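Local atomic coordinates of Glyoxalase/bleomycin resistance protein/dioxygenase (PDB entry 3RRI), a protein that probably binds a metal ion and may act as a dioxygenase, as a member of the vicinal oxygen chelate (glyoxalase/bleomycin resistance) superfamily. Residues F26-L31 with I43-F48. Sequence-based numbering, arbitrary orientation.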
# COMPACT_ATOMS: atom_id res chain seq x y z
N PHE A 26 -4.49 15.45 -29.32
CA PHE A 26 -4.35 14.01 -29.36
C PHE A 26 -4.29 13.44 -27.94
O PHE A 26 -5.07 12.56 -27.56
CB PHE A 26 -3.12 13.60 -30.14
CG PHE A 26 -2.94 12.12 -30.24
CD1 PHE A 26 -3.57 11.41 -31.27
CD2 PHE A 26 -2.18 11.41 -29.29
CE1 PHE A 26 -3.44 10.05 -31.34
CE2 PHE A 26 -2.03 10.06 -29.37
CZ PHE A 26 -2.68 9.36 -30.40
N TYR A 27 -3.32 13.91 -27.15
CA TYR A 27 -3.05 13.27 -25.88
C TYR A 27 -4.05 13.60 -24.77
O TYR A 27 -4.33 12.77 -23.95
CB TYR A 27 -1.62 13.62 -25.38
CG TYR A 27 -0.59 12.84 -26.15
CD1 TYR A 27 -0.38 11.50 -25.89
CD2 TYR A 27 0.15 13.42 -27.20
CE1 TYR A 27 0.52 10.75 -26.62
CE2 TYR A 27 1.04 12.66 -27.97
CZ TYR A 27 1.24 11.32 -27.67
OH TYR A 27 2.12 10.56 -28.38
N VAL A 28 -4.51 14.84 -24.73
CA VAL A 28 -5.41 15.29 -23.69
C VAL A 28 -6.85 15.09 -24.16
O VAL A 28 -7.57 14.26 -23.61
CB VAL A 28 -5.16 16.75 -23.30
CG1 VAL A 28 -6.15 17.21 -22.27
CG2 VAL A 28 -3.70 16.95 -22.77
N THR A 29 -7.26 15.80 -25.19
CA THR A 29 -8.67 15.78 -25.56
C THR A 29 -9.14 14.39 -25.97
O THR A 29 -10.19 13.94 -25.49
CB THR A 29 -8.98 16.75 -26.70
OG1 THR A 29 -8.55 18.08 -26.35
CG2 THR A 29 -10.51 16.81 -26.97
N LYS A 30 -8.40 13.71 -26.83
CA LYS A 30 -8.85 12.38 -27.26
C LYS A 30 -8.38 11.28 -26.34
O LYS A 30 -9.19 10.49 -25.87
CB LYS A 30 -8.43 12.07 -28.69
CG LYS A 30 -9.11 12.95 -29.74
CD LYS A 30 -8.20 13.27 -30.89
CE LYS A 30 -7.62 12.03 -31.53
NZ LYS A 30 -7.00 12.38 -32.86
N LEU A 31 -7.08 11.18 -26.06
CA LEU A 31 -6.61 10.02 -25.30
C LEU A 31 -6.95 10.07 -23.78
O LEU A 31 -6.95 9.04 -23.08
CB LEU A 31 -5.10 9.78 -25.50
CG LEU A 31 -4.51 8.44 -25.08
CD1 LEU A 31 -5.10 7.24 -25.86
CD2 LEU A 31 -3.00 8.48 -25.24
N ILE A 43 5.14 20.53 -24.24
CA ILE A 43 4.07 20.32 -23.26
C ILE A 43 4.35 19.05 -22.49
O ILE A 43 4.92 18.09 -23.03
CB ILE A 43 2.64 20.26 -23.87
CG1 ILE A 43 2.49 19.05 -24.80
CG2 ILE A 43 2.30 21.56 -24.59
CD1 ILE A 43 1.05 18.82 -25.22
N THR A 44 3.99 19.06 -21.21
CA THR A 44 4.17 17.90 -20.34
C THR A 44 2.85 17.33 -19.88
O THR A 44 1.88 18.06 -19.65
CB THR A 44 5.05 18.24 -19.10
OG1 THR A 44 4.29 18.96 -18.12
CG2 THR A 44 6.27 19.04 -19.57
N LEU A 45 2.82 16.01 -19.78
CA LEU A 45 1.55 15.30 -19.64
C LEU A 45 1.67 14.24 -18.57
O LEU A 45 2.71 13.61 -18.43
CB LEU A 45 1.23 14.62 -20.95
CG LEU A 45 1.07 15.48 -22.17
CD1 LEU A 45 1.12 14.58 -23.43
CD2 LEU A 45 -0.21 16.25 -22.12
N ASP A 46 0.58 14.04 -17.84
CA ASP A 46 0.43 12.91 -16.95
C ASP A 46 -0.19 11.85 -17.88
O ASP A 46 -1.38 11.90 -18.25
CB ASP A 46 -0.44 13.27 -15.75
CG ASP A 46 -0.92 12.08 -14.96
OD1 ASP A 46 -0.74 10.92 -15.39
OD2 ASP A 46 -1.49 12.31 -13.85
N PHE A 47 0.68 10.93 -18.29
CA PHE A 47 0.37 9.88 -19.26
C PHE A 47 0.20 8.59 -18.45
O PHE A 47 1.17 7.87 -18.15
CB PHE A 47 1.51 9.80 -20.29
CG PHE A 47 1.35 8.68 -21.28
CD1 PHE A 47 0.67 8.90 -22.46
CD2 PHE A 47 1.96 7.47 -21.08
CE1 PHE A 47 0.56 7.87 -23.40
CE2 PHE A 47 1.89 6.44 -22.00
CZ PHE A 47 1.16 6.64 -23.17
N PHE A 48 -1.04 8.29 -18.03
CA PHE A 48 -1.35 7.09 -17.24
C PHE A 48 -0.53 7.00 -15.96
O PHE A 48 -0.26 5.91 -15.44
CB PHE A 48 -1.18 5.81 -18.09
CG PHE A 48 -2.05 5.77 -19.30
CD1 PHE A 48 -3.27 5.13 -19.25
CD2 PHE A 48 -1.69 6.38 -20.49
CE1 PHE A 48 -4.10 5.10 -20.39
CE2 PHE A 48 -2.52 6.34 -21.63
CZ PHE A 48 -3.71 5.67 -21.55
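Leu45 of strand 42-47 meets two neighbouring side chains of helix 20-30, one with each methyl. Its CD1 lies 3.5 Å from Tyr27 CB and 3.7 Å from Tyr27 CG, touching the root of the tyrosine, and the two side chains cross nearly at a right angle. Its CD2 reaches Val28 CG2 at 3.6 Å.

Looser aromatic and aliphatic contacts continue toward the strand end. Phe47 CE1 comes to the edge of the Tyr27 ring, near its plane, 4.3 Å from Tyr27 CE1. Leu31 CD2 touches two rings that both lie on one side of it, 4.1 Å from Phe47 CE1 and, at the edge of the second ring, 4.2 Å from Phe48 CE2. With CG anti to the backbone N (chi1 -165°) and chi2 at 63°, Leu31 turns CD2 toward both phenylalanines. Within each segment, Phe26 CD2 sits over the centre of the Tyr27 ring, and Phe48 CD2 over that of Phe47.

The polar end of Tyr27 is satisfied elsewhere, its OH hydrogen-bonding Asp117 OD2. Residues 26-30 form a wider, pi-type turn, with Leu31 N hydrogen-bonded to Phe26 O at 2.9 Å.

Leu123 on strand 122-128 touches Tyr27, Leu31 and Phe47. Residues 10-56 form a beta-alpha-beta-beta-beta module of the VOC fold, its helix packed here on one face of its sheet. No hydrogen bond joins the two segments, so apolar contact carries their meeting, in a buried layer whose one phenol finds its partner outside.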